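Long-range contact in segregation and condensation protein B (Chlorobium tepidum TLS, PDB 1T6S), which probably takes part in chromosome partitioning during cell division, as the winged-helix ScpB partner of the SMC condensation machinery: residues W105-T110 with Y150-V155. Sequence-based numbering, arbitrary orientation.
Sequences WHQPVT and YGTTEV. With NO3 (nitrate ion), chain N.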
loop_
_atom_site.group_PDB
_atom_site.type_symbol
_atom_site.label_atom_id
_atom_site.label_comp_id
_atom_site.label_asym_id
_atom_site.label_seq_id
_atom_site.Cartn_x
_atom_site.Cartn_y
_atom_site.Cartn_z
ATOM N N TRP A 105 1.624 -8.380 11.042
ATOM C CA TRP A 105 2.417 -9.227 11.924
ATOM C C TRP A 105 1.660 -10.016 12.994
ATOM O O TRP A 105 1.951 -11.186 13.206
ATOM C CB TRP A 105 3.520 -8.390 12.586
ATOM C CG TRP A 105 4.436 -9.231 13.423
ATOM C CD1 TRP A 105 4.517 -9.250 14.789
ATOM C CD2 TRP A 105 5.376 -10.206 12.949
ATOM N NE1 TRP A 105 5.448 -10.172 15.193
ATOM C CE2 TRP A 105 5.991 -10.776 14.087
ATOM C CE3 TRP A 105 5.759 -10.655 11.674
ATOM C CZ2 TRP A 105 6.967 -11.768 13.989
ATOM C CZ3 TRP A 105 6.739 -11.650 11.582
ATOM C CH2 TRP A 105 7.326 -12.190 12.735
ATOM N N HIS A 106 0.679 -9.386 13.630
ATOM C CA HIS A 106 -0.066 -10.020 14.715
ATOM C C HIS A 106 -1.410 -10.693 14.390
ATOM O O HIS A 106 -2.018 -11.293 15.269
ATOM C CB HIS A 106 -0.292 -8.990 15.816
ATOM C CG HIS A 106 0.969 -8.496 16.445
ATOM N ND1 HIS A 106 1.555 -9.121 17.528
ATOM C CD2 HIS A 106 1.774 -7.451 16.136
ATOM C CE1 HIS A 106 2.662 -8.481 17.858
ATOM N NE2 HIS A 106 2.819 -7.463 17.029
ATOM N N GLN A 107 -1.868 -10.593 13.148
ATOM C CA GLN A 107 -3.139 -11.188 12.747
ATOM C C GLN A 107 -3.314 -12.671 13.118
ATOM O O GLN A 107 -2.368 -13.463 13.062
ATOM C CB GLN A 107 -3.347 -11.013 11.236
ATOM C CG GLN A 107 -2.253 -11.649 10.358
ATOM C CD GLN A 107 -2.454 -11.362 8.875
ATOM O OE1 GLN A 107 -3.556 -11.507 8.351
ATOM N NE2 GLN A 107 -1.388 -10.959 8.194
ATOM N N PRO A 108 -4.536 -13.060 13.526
ATOM C CA PRO A 108 -5.726 -12.208 13.658
ATOM C C PRO A 108 -5.619 -11.398 14.948
ATOM O O PRO A 108 -5.294 -11.941 16.002
ATOM C CB PRO A 108 -6.876 -13.221 13.664
ATOM C CG PRO A 108 -6.266 -14.430 14.267
ATOM C CD PRO A 108 -4.905 -14.485 13.622
ATOM N N VAL A 109 -5.883 -10.095 14.853
ATOM C CA VAL A 109 -5.772 -9.199 16.005
ATOM C C VAL A 109 -6.948 -8.231 16.121
ATOM O O VAL A 109 -7.495 -7.781 15.114
ATOM C CB VAL A 109 -4.428 -8.393 15.926
ATOM C CG1 VAL A 109 -4.437 -7.466 14.719
ATOM C CG2 VAL A 109 -4.208 -7.609 17.200
ATOM N N THR A 110 -7.327 -7.927 17.363
ATOM C CA THR A 110 -8.434 -7.012 17.659
ATOM C C THR A 110 -7.957 -5.565 17.805
ATOM O O THR A 110 -6.765 -5.306 17.941
ATOM C CB THR A 110 -9.101 -7.356 19.003
ATOM O OG1 THR A 110 -8.202 -7.022 20.069
ATOM C CG2 THR A 110 -9.433 -8.843 19.085
ATOM N N TYR A 150 -8.891 -8.838 12.999
ATOM C CA TYR A 150 -8.601 -8.464 11.614
ATOM C C TYR A 150 -7.362 -9.119 11.049
ATOM O O TYR A 150 -6.488 -9.550 11.792
ATOM C CB TYR A 150 -8.466 -6.948 11.487
ATOM C CG TYR A 150 -9.688 -6.198 11.951
ATOM C CD1 TYR A 150 -9.860 -5.855 13.292
ATOM C CD2 TYR A 150 -10.703 -5.881 11.059
ATOM C CE1 TYR A 150 -11.030 -5.213 13.725
ATOM C CE2 TYR A 150 -11.860 -5.251 11.486
ATOM C CZ TYR A 150 -12.017 -4.922 12.814
ATOM O OH TYR A 150 -13.182 -4.313 13.212
ATOM N N GLY A 151 -7.307 -9.193 9.723
ATOM C CA GLY A 151 -6.161 -9.779 9.044
ATOM C C GLY A 151 -6.005 -9.045 7.720
ATOM O O GLY A 151 -6.918 -8.333 7.318
ATOM N N THR A 152 -4.865 -9.197 7.053
ATOM C CA THR A 152 -4.646 -8.533 5.773
ATOM C C THR A 152 -5.427 -9.281 4.683
ATOM O O THR A 152 -5.873 -10.405 4.903
ATOM C CB THR A 152 -3.126 -8.484 5.410
ATOM O OG1 THR A 152 -2.558 -9.789 5.560
ATOM C CG2 THR A 152 -2.380 -7.492 6.322
ATOM N N THR A 153 -5.570 -8.664 3.514
ATOM C CA THR A 153 -6.329 -9.238 2.399
ATOM C C THR A 153 -5.458 -9.586 1.184
ATOM O O THR A 153 -4.341 -9.083 1.056
ATOM C CB THR A 153 -7.395 -8.244 1.916
ATOM O OG1 THR A 153 -6.750 -7.052 1.440
ATOM C CG2 THR A 153 -8.352 -7.875 3.048
ATOM N N GLU A 154 -5.973 -10.434 0.286
ATOM C CA GLU A 154 -5.216 -10.803 -0.919
ATOM C C GLU A 154 -5.065 -9.526 -1.737
ATOM O O GLU A 154 -4.147 -9.384 -2.547
ATOM C CB GLU A 154 -5.955 -11.866 -1.757
ATOM C CG GLU A 154 -5.028 -12.659 -2.696
ATOM C CD GLU A 154 -4.090 -13.563 -1.919
ATOM O OE1 GLU A 154 -3.002 -13.906 -2.429
ATOM O OE2 GLU A 154 -4.437 -13.944 -0.779
ATOM N N VAL A 155 -5.982 -8.594 -1.509
ATOM C CA VAL A 155 -5.950 -7.309 -2.177
ATOM C C VAL A 155 -4.670 -6.586 -1.747
ATOM O O VAL A 155 -3.970 -5.982 -2.570
ATOM C CB VAL A 155 -7.150 -6.461 -1.780
ATOM C CG1 VAL A 155 -7.106 -5.122 -2.523
ATOM C CG2 VAL A 155 -8.441 -7.215 -2.085
HETATM N N NO3 N . 0.653 -10.488 5.385
HETATM O O1 NO3 N . 1.779 -10.849 4.989
HETATM O O2 NO3 N . -0.159 -11.359 5.585
HETATM O O3 NO3 N . 0.458 -9.298 5.537
#
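Val109 and Tyr150 form an antiparallel hydrogen-bonded pair, closed by Tyr150 N to Val109 O at 2.7 Å and Val109 N to Tyr150 O at 3.2 Å. Tyr150 O also receives a CA-H...O contact from Pro108 CA, 3.3 Å away, just past the cis peptide between Gln107 and Pro108.

Beyond this bridge the buried Gln107 side chain takes over from backbone pairing. With CG between its backbone N and carbonyl carbon (chi1 59°) and the chain extended beyond, the amide reaches Thr152: OE1 accepts Thr152 N at 3.0 Å, the donor 48° out of the carbonyl plane and off the lone pairs, and NE2 donates to Thr152 OG1 at 3.1 Å, tilted 15° from the amide plane. OE1 also lies 3.2 Å from Gly151 CA, close over a residue with no side chain.

The NE2 end is held more loosely toward a nitrate, probably from the crystallisation liquor: its bond to nitrate O2 (2.9 Å) is weak. NE2 also bonds Ala104 O, and Ser93 and Gln89 of the second subunit hold the nitrate too. Within the winged-helix domain, the contact joins the end of helix 87-106 and short strand 109-110 to strand 148-152, whose other edge pairs with strand 135-140, while helix 111-118 packs against Val109 and Tyr150.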